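Local atomic coordinates of halotolerant alpha-type carbonic anhydrase (dCA II) (Dunaliella salina, PDB entry 1Y7W), a protein that probably catalyses the reversible hydration of carbon dioxide to bicarbonate at a zinc centre and keeps working in high salt. Residues A[35-39]-A[40-44]. Numbering follows the deposited sequence.
Sequences LQEGG and TTKYP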
loop_
_atom_site.group_PDB
_atom_site.type_symbol
_atom_site.label_atom_id
_atom_site.label_comp_id
_atom_site.label_asym_id
_atom_site.label_seq_id
_atom_site.Cartn_x
_atom_site.Cartn_y
_atom_site.Cartn_z
ATOM N N LEU A 35 20.214 7.583 10.651
ATOM C CA LEU A 35 21.006 6.372 10.770
ATOM C C LEU A 35 22.261 6.482 9.915
ATOM O O LEU A 35 22.204 6.902 8.764
ATOM C CB LEU A 35 20.234 5.151 10.352
ATOM C CG LEU A 35 18.967 4.901 11.176
ATOM C CD1 LEU A 35 18.205 3.789 10.550
ATOM C CD2 LEU A 35 19.353 4.604 12.651
ATOM N N GLN A 36 23.380 6.122 10.531
ATOM C CA GLN A 36 24.689 6.177 9.869
ATOM C C GLN A 36 25.464 4.939 10.185
ATOM O O GLN A 36 25.291 4.362 11.236
ATOM C CB GLN A 36 25.526 7.390 10.352
ATOM C CG GLN A 36 25.099 8.747 9.810
ATOM C CD GLN A 36 26.262 9.757 9.802
ATOM O OE1 GLN A 36 26.815 10.088 10.869
ATOM N NE2 GLN A 36 26.643 10.256 8.598
ATOM N N GLU A 37 26.315 4.517 9.265
ATOM C CA GLU A 37 27.178 3.369 9.508
ATOM C C GLU A 37 28.489 3.667 8.813
ATOM O O GLU A 37 28.533 3.870 7.585
ATOM C CB GLU A 37 26.586 2.054 8.990
ATOM C CG GLU A 37 25.494 2.179 7.966
ATOM C CD GLU A 37 25.353 0.906 7.133
ATOM O OE1 GLU A 37 25.485 -0.201 7.723
ATOM O OE2 GLU A 37 25.108 1.011 5.900
ATOM N N GLY A 38 29.550 3.725 9.611
ATOM C CA GLY A 38 30.865 4.012 9.067
ATOM C C GLY A 38 30.899 5.472 8.671
ATOM O O GLY A 38 31.402 5.830 7.591
ATOM N N GLY A 39 30.352 6.321 9.549
ATOM C CA GLY A 39 30.306 7.744 9.276
ATOM C C GLY A 39 29.600 8.078 7.970
ATOM O O GLY A 39 29.734 9.215 7.482
ATOM N N THR A 40 28.840 7.120 7.419
ATOM C CA THR A 40 28.085 7.324 6.165
ATOM C C THR A 40 26.571 7.228 6.401
ATOM O O THR A 40 26.101 6.227 6.940
ATOM C CB THR A 40 28.446 6.258 5.127
ATOM O OG1 THR A 40 29.873 6.253 4.928
ATOM C CG2 THR A 40 27.774 6.565 3.809
ATOM N N THR A 41 25.831 8.250 6.005
ATOM C CA THR A 41 24.368 8.220 6.180
ATOM C C THR A 41 23.750 7.072 5.387
ATOM O O THR A 41 23.937 6.913 4.161
ATOM C CB THR A 41 23.767 9.537 5.792
ATOM O OG1 THR A 41 24.341 10.537 6.625
ATOM C CG2 THR A 41 22.197 9.538 6.037
ATOM N N LYS A 42 22.966 6.265 6.078
ATOM C CA LYS A 42 22.400 5.072 5.456
ATOM C C LYS A 42 21.264 5.346 4.493
ATOM O O LYS A 42 21.217 4.801 3.407
ATOM C CB LYS A 42 21.985 4.134 6.583
ATOM C CG LYS A 42 21.661 2.687 6.226
ATOM C CD LYS A 42 21.606 2.024 7.602
ATOM C CE LYS A 42 20.970 0.681 7.605
ATOM N NZ LYS A 42 20.807 0.280 9.049
ATOM N N TYR A 43 20.391 6.257 4.852
ATOM C CA TYR A 43 19.213 6.576 4.060
ATOM C C TYR A 43 19.046 8.064 3.807
ATOM O O TYR A 43 18.087 8.735 4.296
ATOM C CB TYR A 43 17.982 6.024 4.810
ATOM C CG TYR A 43 18.065 4.582 5.170
ATOM C CD1 TYR A 43 18.301 3.622 4.205
ATOM C CD2 TYR A 43 17.843 4.147 6.482
ATOM C CE1 TYR A 43 18.315 2.305 4.516
ATOM C CE2 TYR A 43 17.855 2.811 6.795
ATOM C CZ TYR A 43 18.090 1.894 5.821
ATOM O OH TYR A 43 18.095 0.545 6.116
ATOM N N PRO A 44 19.951 8.628 2.979
ATOM C CA PRO A 44 19.902 10.047 2.659
ATOM C C PRO A 44 18.584 10.521 2.044
ATOM O O PRO A 44 18.147 11.663 2.319
ATOM C CB PRO A 44 21.110 10.246 1.721
ATOM C CG PRO A 44 21.261 8.911 1.087
ATOM C CD PRO A 44 21.040 7.935 2.255
HETATM O O HOH W 1 20.143 7.387 7.314
HETATM O O HOH W 2 25.921 3.945 5.498
#
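Q36 and T41 face each other as a non-hydrogen-bonded antiparallel pair, CA to CA 4.2 Å, in a short beta hairpin on the protein surface whose turn runs through G38 and G39, both with positive phi. On their shared face the carboxamide NE2 of Q36 donates to T41 OG1 at 3.0 Å; the bond is bent (137° at the hydrogen), and the hydroxyl oxygen is tilted out of the amide plane. T41 offers this oxygen because OG1 stands beside its own backbone N, anti to the carbonyl carbon (chi1 -60°). A valine here would probably leave the Q36 amide without this acceptor and free to turn. Backbone bonds flank the pair: E37 N to T40 O at 2.9 Å, and K42 N to L35 O, nearly straight. L35 O also takes a water proton, and the same water accepts from Y43 N, bridging the residue before the first strand to the chain beyond the second. On the other face E37 CG and carboxylate pass across K42 CG and CD at van der Waals distance, OE2 3.8 Å from K42 CG; the amine NZ hydrogen-bonds to G22 O instead. Y43 packs on Y23 and P234, so the hairpin base rests on neighbouring loops. L35 CD1 meets the Y43 ring at its edge, 3.9 Å from CE2, and K42 CG sits over one ring face. At the turn, T40 OG1 donates to G38 O at 3.1 Å, approaching from 54° above the carbonyl plane.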